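Local atomic coordinates of putative immunoglobulin A1 protease (Bacteroides ovatus, PDB entry 3N6Z), a protein that is a putative immunoglobulin A1 protease that may cleave IgA1, although its chain is mostly a right-handed parallel beta-helix. Residues A[151-156]-A[226-231]; A[185-190]-A[199-204]; A[252-257]-A[263-268]. All blocks are in the same frame, centred on the assembly; numbering follows the deposited sequence.

Overall arrangement
The three contacts lie along one parallel beta-helix. Contact 1 is on its outer side; contacts 2 and 3 lie buried in its interior. In sequence, contact 2 falls between the segments of contact 1, and contact 3 follows. Contacts 1 and 2 are centred about 9 Å apart, with strand 189-190 between strands 153-154 and 224-227 and Leu154 N 2.8 Å from Val189 O. Contacts 1 and 3 are centred about 12 Å apart; Lys227 N is 2.8 Å from Gln256 O, between neighbouring strands 224-227 and 254-257. Contacts 2 and 3 are centred about 10 Å apart, and Ile263 CD1 packs on Leu190 CD2. Contact 1 holds a sulfate, probably from the crystallisation liquor.

Contact 1: A[151-156]-A[226-231]; sequences TGYLGL and RKVGVG. With SO4 (sulfate ion), chain C.
The outer face of a parallel beta-helix carries this contact, where Tyr153 meets Arg226 and Val228. The touch is slight, with 94 Å² buried in all and no hydrogen bond between the segments. The ends of the side chains make it. Tyr153 OH is 3.8 Å from Arg226 NH1. The phenol ring and the guanidinium are inclined by 70°, so they do not stack. Next to the hydroxyl-bearing CZ, Tyr153 CE2 packs on Val228 CG2 at 4.3 Å.

Arg226 is stretched out from CG to NE, with CG opposite the backbone N (chi1 178°). This carries its head out beside the phenol OH, where it meets a sulfate ion, probably from the crystallisation liquor. The ion lies at the guanidinium edge and takes two hydrogen bonds. Arg226 NH1 donates to sulfate O4 at 2.8 Å, nearly straight at 166°. Arg226 NH2 donates to sulfate O3 at 3.0 Å and is more bent. Val228 CG1 covers one face of the guanidinium near its rim. Arg226 NH2 also forms a salt bridge with Asp258, so two anionic partners probably fix the rotation of the head.

Lys227 NZ binds Val228 O and Gly231 O, and Asp262 O as well. It thereby ties down the turn after its strand. Strand 189-190 runs between strands 153-154 and 224-227, and Val189 touches both Tyr153 and Val228.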
loop_
_atom_site.group_PDB
_atom_site.type_symbol
_atom_site.label_atom_id
_atom_site.label_comp_id
_atom_site.label_asym_id
_atom_site.label_seq_id
_atom_site.Cartn_x
_atom_site.Cartn_y
_atom_site.Cartn_z
ATOM N N THR A 151 0.899 -2.423 -4.816
ATOM C CA THR A 151 1.741 -1.922 -5.896
ATOM C C THR A 151 3.157 -1.696 -5.437
ATOM O O THR A 151 3.417 -1.516 -4.235
ATOM C CB THR A 151 1.126 -0.644 -6.516
ATOM O OG1 THR A 151 1.711 -0.373 -7.785
ATOM C CG2 THR A 151 1.288 0.554 -5.559
ATOM N N GLY A 152 4.063 -1.668 -6.397
ATOM C CA GLY A 152 5.453 -1.255 -6.154
ATOM C C GLY A 152 5.507 0.249 -6.035
ATOM O O GLY A 152 5.757 0.745 -4.941
ATOM N N TYR A 153 5.240 0.960 -7.126
ATOM C CA TYR A 153 5.048 2.408 -7.125
ATOM C C TYR A 153 3.577 2.732 -7.177
ATOM O O TYR A 153 2.828 2.159 -7.982
ATOM C CB TYR A 153 5.727 3.074 -8.334
ATOM C CG TYR A 153 7.141 3.463 -8.092
ATOM C CD1 TYR A 153 8.138 2.519 -7.977
ATOM C CD2 TYR A 153 7.457 4.802 -7.899
ATOM C CE1 TYR A 153 9.467 2.918 -7.705
ATOM C CE2 TYR A 153 8.732 5.207 -7.647
ATOM C CZ TYR A 153 9.731 4.293 -7.538
ATOM O OH TYR A 153 11.001 4.761 -7.240
ATOM N N LEU A 154 3.179 3.706 -6.350
ATOM C CA LEU A 154 1.882 4.351 -6.445
ATOM C C LEU A 154 2.115 5.732 -7.058
ATOM O O LEU A 154 2.624 6.645 -6.408
ATOM C CB LEU A 154 1.198 4.475 -5.101
ATOM C CG LEU A 154 -0.200 5.120 -5.141
ATOM C CD1 LEU A 154 -1.106 4.399 -6.132
ATOM C CD2 LEU A 154 -0.803 5.162 -3.731
ATOM N N GLY A 155 1.734 5.856 -8.319
ATOM C CA GLY A 155 2.094 6.992 -9.128
ATOM C C GLY A 155 3.541 6.940 -9.599
ATOM O O GLY A 155 4.354 6.170 -9.096
ATOM N N LEU A 156 3.838 7.793 -10.574
ATOM C CA LEU A 156 5.208 8.013 -11.030
ATOM C C LEU A 156 5.625 9.424 -10.663
ATOM O O LEU A 156 4.799 10.319 -10.515
ATOM C CB LEU A 156 5.301 7.811 -12.539
ATOM C CG LEU A 156 5.141 6.363 -13.006
ATOM C CD1 LEU A 156 4.982 6.295 -14.519
ATOM C CD2 LEU A 156 6.315 5.535 -12.492
ATOM N N ARG A 226 8.572 4.185 1.098
ATOM C CA ARG A 226 9.332 5.336 0.667
ATOM C C ARG A 226 8.394 6.350 0.013
ATOM O O ARG A 226 7.436 5.967 -0.648
ATOM C CB ARG A 226 10.406 4.840 -0.318
ATOM C CG ARG A 226 11.309 5.887 -0.935
ATOM C CD ARG A 226 12.165 5.222 -2.003
ATOM N NE ARG A 226 13.057 6.199 -2.625
ATOM C CZ ARG A 226 13.651 6.021 -3.799
ATOM N NH1 ARG A 226 13.536 4.865 -4.448
ATOM N NH2 ARG A 226 14.390 7.012 -4.311
ATOM N N LYS A 227 8.720 7.622 0.158
ATOM C CA LYS A 227 8.045 8.737 -0.503
ATOM C C LYS A 227 9.027 9.503 -1.377
ATOM O O LYS A 227 10.077 9.951 -0.885
ATOM C CB LYS A 227 7.468 9.678 0.561
ATOM C CG LYS A 227 6.824 10.932 -0.002
ATOM C CD LYS A 227 5.571 10.660 -0.840
ATOM C CE LYS A 227 4.874 11.932 -1.328
ATOM N NZ LYS A 227 5.737 12.830 -2.143
ATOM N N VAL A 228 8.646 9.691 -2.637
ATOM C CA VAL A 228 9.410 10.462 -3.603
ATOM C C VAL A 228 8.616 11.651 -4.125
ATOM O O VAL A 228 7.374 11.641 -4.099
ATOM C CB VAL A 228 9.938 9.592 -4.770
ATOM C CG1 VAL A 228 10.811 8.441 -4.201
ATOM C CG2 VAL A 228 8.826 9.079 -5.667
ATOM N N GLY A 229 9.341 12.660 -4.600
ATOM C CA GLY A 229 8.752 13.880 -5.101
ATOM C C GLY A 229 8.140 14.806 -4.048
ATOM O O GLY A 229 7.969 14.456 -2.870
ATOM N N VAL A 230 7.791 16.012 -4.505
ATOM C CA VAL A 230 7.110 17.013 -3.716
ATOM C C VAL A 230 5.613 16.928 -4.005
ATOM O O VAL A 230 5.203 16.902 -5.175
ATOM C CB VAL A 230 7.683 18.450 -3.999
ATOM C CG1 VAL A 230 6.843 19.521 -3.353
ATOM C CG2 VAL A 230 9.120 18.543 -3.481
ATOM N N GLY A 231 4.828 16.935 -2.929
ATOM C CA GLY A 231 3.376 16.789 -2.996
ATOM C C GLY A 231 2.985 15.327 -2.779
ATOM O O GLY A 231 3.723 14.414 -3.141
HETATM S S SO4 C . 15.601 5.907 -7.575
HETATM O O1 SO4 C . 15.323 5.582 -8.974
HETATM O O2 SO4 C . 17.034 6.060 -7.345
HETATM O O3 SO4 C . 14.936 7.160 -7.239
HETATM O O4 SO4 C . 15.112 4.802 -6.767
#

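Contact 2: A[185-190]-A[199-204]; sequences GIAGVL and SYIKNC
Ile186 faces Cys204 and Leu190 faces Ser199, with CA atoms 8.2 Å and 7.1 Å apart, and no hydrogen bond joins the two segments. The gap is filled by side chains, which bury 277 Å². Ile201 sits in the middle. Its CD1 end rests on two residues of segment 185-190, touching Ile186 CG2 and Ala187 CB at 4.3 Å each. At one end of the contact, Ile186 CD1 lies against Cys204 CB, also at 4.3 Å.

At the other end Leu190 reaches across with a single methyl. Its CG is anti to the backbone N (chi1 174°), and with chi2 58° CD1 is brought to Ser199 CB at 3.9 Å. The same CD1 lies 3.9 Å from Tyr200 N, so it also packs against the backbone. Ser199 meets Leu190 through its CB. Its hydroxyl is hydrogen-bonded to Asn192 O and Gly166 N, which satisfies a buried polar group. Tyr200 turns outward and stacks on Phe233, while Leu154 of strand 153-154 touches both Leu190 and Ile201. The chain turns corners at Gly188 and Asn203. Opposing walls joined through aliphatic side chains are characteristic of the interior of a parallel beta-helix.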
loop_
_atom_site.group_PDB
_atom_site.type_symbol
_atom_site.label_atom_id
_atom_site.label_comp_id
_atom_site.label_asym_id
_atom_site.label_seq_id
_atom_site.Cartn_x
_atom_site.Cartn_y
_atom_site.Cartn_z
ATOM N N GLY A 185 3.150 -2.103 3.565
ATOM C CA GLY A 185 1.984 -2.989 3.565
ATOM C C GLY A 185 1.065 -2.758 2.376
ATOM O O GLY A 185 0.454 -3.691 1.872
ATOM N N ILE A 186 0.959 -1.501 1.951
ATOM C CA ILE A 186 0.128 -1.113 0.800
ATOM C C ILE A 186 0.977 -0.933 -0.470
ATOM O O ILE A 186 0.716 -1.582 -1.495
ATOM C CB ILE A 186 -0.736 0.174 1.089
ATOM C CG1 ILE A 186 -1.638 0.002 2.325
ATOM C CG2 ILE A 186 -1.505 0.627 -0.169
ATOM C CD1 ILE A 186 -2.731 -1.049 2.212
ATOM N N ALA A 187 1.970 -0.037 -0.397
ATOM C CA ALA A 187 2.795 0.314 -1.561
ATOM C C ALA A 187 4.254 0.377 -1.168
ATOM O O ALA A 187 4.587 0.840 -0.069
ATOM C CB ALA A 187 2.363 1.701 -2.120
ATOM N N GLY A 188 5.133 0.014 -2.089
ATOM C CA GLY A 188 6.569 0.185 -1.838
ATOM C C GLY A 188 6.966 1.655 -1.773
ATOM O O GLY A 188 7.580 2.120 -0.789
ATOM N N VAL A 189 6.583 2.394 -2.819
ATOM C CA VAL A 189 6.952 3.787 -3.007
ATOM C C VAL A 189 5.711 4.594 -3.402
ATOM O O VAL A 189 5.027 4.234 -4.354
ATOM C CB VAL A 189 8.059 3.948 -4.100
ATOM C CG1 VAL A 189 8.536 5.412 -4.131
ATOM C CG2 VAL A 189 9.225 2.969 -3.873
ATOM N N LEU A 190 5.447 5.671 -2.663
ATOM C CA LEU A 190 4.418 6.644 -2.995
ATOM C C LEU A 190 5.126 7.785 -3.731
ATOM O O LEU A 190 6.121 8.341 -3.229
ATOM C CB LEU A 190 3.757 7.179 -1.709
ATOM C CG LEU A 190 2.749 8.318 -1.825
ATOM C CD1 LEU A 190 1.560 7.953 -2.764
ATOM C CD2 LEU A 190 2.230 8.708 -0.411
ATOM N N SER A 199 -1.120 12.094 -5.895
ATOM C CA SER A 199 -0.903 10.721 -5.436
ATOM C C SER A 199 -1.110 10.648 -3.931
ATOM O O SER A 199 -0.553 11.470 -3.175
ATOM C CB SER A 199 0.474 10.186 -5.801
ATOM O OG SER A 199 0.676 10.122 -7.209
ATOM N N TYR A 200 -1.900 9.670 -3.484
ATOM C CA TYR A 200 -2.195 9.526 -2.078
ATOM C C TYR A 200 -2.744 8.155 -1.734
ATOM O O TYR A 200 -3.225 7.406 -2.609
ATOM C CB TYR A 200 -3.143 10.625 -1.582
ATOM C CG TYR A 200 -4.480 10.749 -2.261
ATOM C CD1 TYR A 200 -5.551 9.945 -1.888
ATOM C CD2 TYR A 200 -4.711 11.762 -3.201
ATOM C CE1 TYR A 200 -6.796 10.119 -2.446
ATOM C CE2 TYR A 200 -5.969 11.961 -3.765
ATOM C CZ TYR A 200 -7.006 11.133 -3.383
ATOM O OH TYR A 200 -8.260 11.307 -3.934
ATOM N N ILE A 201 -2.644 7.850 -0.451
ATOM C CA ILE A 201 -3.251 6.672 0.164
ATOM C C ILE A 201 -4.190 7.177 1.244
ATOM O O ILE A 201 -3.772 7.921 2.129
ATOM C CB ILE A 201 -2.207 5.695 0.748
ATOM C CG1 ILE A 201 -1.145 5.353 -0.303
ATOM C CG2 ILE A 201 -2.869 4.426 1.303
ATOM C CD1 ILE A 201 0.083 4.576 0.200
ATOM N N LYS A 202 -5.464 6.789 1.179
ATOM C CA LYS A 202 -6.489 7.323 2.069
ATOM C C LYS A 202 -7.458 6.237 2.520
ATOM O O LYS A 202 -7.932 5.463 1.681
ATOM C CB LYS A 202 -7.265 8.429 1.345
ATOM C CG LYS A 202 -8.408 9.061 2.166
ATOM C CD LYS A 202 -9.138 10.160 1.419
ATOM C CE LYS A 202 -10.203 10.782 2.309
ATOM N NZ LYS A 202 -9.604 11.403 3.540
ATOM N N ASN A 203 -7.802 6.223 3.814
ATOM C CA ASN A 203 -8.770 5.285 4.347
ATOM C C ASN A 203 -8.368 3.826 4.041
ATOM O O ASN A 203 -9.144 3.046 3.488
ATOM C CB ASN A 203 -10.201 5.603 3.862
ATOM C CG ASN A 203 -10.883 6.664 4.725
ATOM O OD1 ASN A 203 -10.824 6.619 5.975
ATOM N ND2 ASN A 203 -11.497 7.631 4.067
ATOM N N CYS A 204 -7.150 3.504 4.442
ATOM C CA CYS A 204 -6.593 2.164 4.282
ATOM C C CYS A 204 -5.996 1.642 5.560
ATOM O O CYS A 204 -5.580 2.387 6.427
ATOM C CB CYS A 204 -5.483 2.118 3.210
ATOM S SG CYS A 204 -6.055 2.510 1.530
#

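Contact 3: A[252-257]-A[263-268]; sequences GILGQI and IAIKNS
Aliphatic contacts carry this interface, with Ile263 and Ile265 packed against Ile253, Leu254 and Ile257. Leu254 and Ile263 meet tip to tip, with Leu254 CD2 at 3.8 Å from Ile263 CD1. The other branch of Ile263 crosses Ile257 at a slant. With CG1 anti to the backbone N (chi1 -158°), CG2 falls between the backbone N and the carbonyl carbon and meets Ile257 CD1 at 3.7 Å. Ile265 and Ile253 lie alongside one another, pointing opposite ways, which brings Ile265 CD1 to Ile253 CG2 at 4.0 Å. Ile265 CD1 also rests on Leu254 CB at 4.2 Å. Ile253 CD1 ends against Ser268 CB, 4.3 Å away.

No polar bond crosses between the segments. Within the second, Ser268 OG donates to Lys266 O at 3.0 Å, approaching from above the carbonyl plane. This bond spans the corner at Asn267, whose ND2 binds Asn298.

Neighbouring coils extend the apolar layer, with Ile234 touching Ile253 and Ile263, and Tyr296 touching Ile257 and Ile265. The CA line from Ile253 to Ile257 runs 170° from that of Ile263 to Ser268. Between these segments cohesion probably rests on dispersion and water exclusion, while hydrogen bonds hold each to neighbouring coils.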
loop_
_atom_site.group_PDB
_atom_site.type_symbol
_atom_site.label_atom_id
_atom_site.label_comp_id
_atom_site.label_asym_id
_atom_site.label_seq_id
_atom_site.Cartn_x
_atom_site.Cartn_y
_atom_site.Cartn_z
ATOM N N GLY A 252 6.070 3.222 11.449
ATOM C CA GLY A 252 4.760 2.592 11.569
ATOM C C GLY A 252 3.855 2.897 10.388
ATOM O O GLY A 252 3.012 2.067 10.033
ATOM N N ILE A 253 4.029 4.068 9.788
ATOM C CA ILE A 253 3.303 4.457 8.592
ATOM C C ILE A 253 4.219 4.456 7.356
ATOM O O ILE A 253 3.908 3.796 6.347
ATOM C CB ILE A 253 2.569 5.808 8.742
ATOM C CG1 ILE A 253 1.511 5.726 9.851
ATOM C CG2 ILE A 253 1.912 6.233 7.427
ATOM C CD1 ILE A 253 0.323 4.800 9.578
ATOM N N LEU A 254 5.322 5.200 7.444
ATOM C CA LEU A 254 6.199 5.463 6.302
ATOM C C LEU A 254 7.645 5.211 6.708
ATOM O O LEU A 254 8.100 5.748 7.720
ATOM C CB LEU A 254 6.029 6.911 5.801
ATOM C CG LEU A 254 6.977 7.381 4.678
ATOM C CD1 LEU A 254 6.694 6.628 3.351
ATOM C CD2 LEU A 254 6.935 8.895 4.508
ATOM N N GLY A 255 8.405 4.470 5.895
ATOM C CA GLY A 255 9.838 4.291 6.164
ATOM C C GLY A 255 10.664 5.559 5.999
ATOM O O GLY A 255 11.285 6.027 6.961
ATOM N N GLN A 256 10.649 6.118 4.798
ATOM C CA GLN A 256 11.531 7.209 4.414
ATOM C C GLN A 256 10.877 8.247 3.537
ATOM O O GLN A 256 10.188 7.906 2.576
ATOM C CB GLN A 256 12.756 6.666 3.661
ATOM C CG GLN A 256 13.600 7.725 2.948
ATOM C CD GLN A 256 14.931 7.221 2.451
ATOM O OE1 GLN A 256 15.658 6.529 3.172
ATOM N NE2 GLN A 256 15.254 7.567 1.194
ATOM N N ILE A 257 11.165 9.507 3.809
ATOM C CA ILE A 257 10.960 10.607 2.856
ATOM C C ILE A 257 12.313 10.862 2.194
ATOM O O ILE A 257 13.332 11.068 2.876
ATOM C CB ILE A 257 10.480 11.924 3.539
ATOM C CG1 ILE A 257 9.237 11.689 4.407
ATOM C CG2 ILE A 257 10.198 12.991 2.471
ATOM C CD1 ILE A 257 8.860 12.917 5.288
ATOM N N ILE A 263 5.952 15.056 2.287
ATOM C CA ILE A 263 4.682 14.361 2.442
ATOM C C ILE A 263 3.875 15.095 3.483
ATOM O O ILE A 263 4.431 15.759 4.352
ATOM C CB ILE A 263 4.885 12.860 2.937
ATOM C CG1 ILE A 263 3.664 11.991 2.587
ATOM C CG2 ILE A 263 5.303 12.749 4.414
ATOM C CD1 ILE A 263 3.872 10.477 2.803
ATOM N N ALA A 264 2.565 14.899 3.438
ATOM C CA ALA A 264 1.681 15.170 4.583
ATOM C C ALA A 264 1.138 13.818 5.049
ATOM O O ALA A 264 0.728 13.002 4.236
ATOM C CB ALA A 264 0.519 16.142 4.206
ATOM N N ILE A 265 1.164 13.610 6.352
ATOM C CA ILE A 265 0.507 12.453 6.973
ATOM C C ILE A 265 -0.441 13.043 8.017
ATOM O O ILE A 265 -0.019 13.735 8.959
ATOM C CB ILE A 265 1.452 11.411 7.611
ATOM C CG1 ILE A 265 2.507 10.937 6.605
ATOM C CG2 ILE A 265 0.635 10.214 8.161
ATOM C CD1 ILE A 265 3.475 9.928 7.146
ATOM N N LYS A 266 -1.728 12.739 7.840
ATOM C CA LYS A 266 -2.791 13.320 8.652
ATOM C C LYS A 266 -3.738 12.228 9.101
ATOM O O LYS A 266 -4.076 11.340 8.327
ATOM C CB LYS A 266 -3.588 14.361 7.855
ATOM C CG LYS A 266 -2.710 15.511 7.297
ATOM C CD LYS A 266 -3.555 16.563 6.513
ATOM C CE LYS A 266 -2.676 17.505 5.670
ATOM N NZ LYS A 266 -3.417 18.346 4.662
ATOM N N ASN A 267 -4.206 12.323 10.334
ATOM C CA ASN A 267 -5.231 11.431 10.856
ATOM C C ASN A 267 -4.875 9.979 10.585
ATOM O O ASN A 267 -5.580 9.262 9.888
ATOM C CB ASN A 267 -6.603 11.772 10.262
ATOM C CG ASN A 267 -7.028 13.163 10.605
ATOM O OD1 ASN A 267 -7.259 14.029 9.708
ATOM N ND2 ASN A 267 -7.151 13.415 11.860
ATOM N N SER A 268 -3.754 9.560 11.141
ATOM C CA SER A 268 -3.191 8.230 10.945
ATOM C C SER A 268 -2.640 7.676 12.229
ATOM O O SER A 268 -2.394 8.412 13.207
ATOM C CB SER A 268 -2.153 8.262 9.814
ATOM O OG SER A 268 -2.802 8.588 8.547
#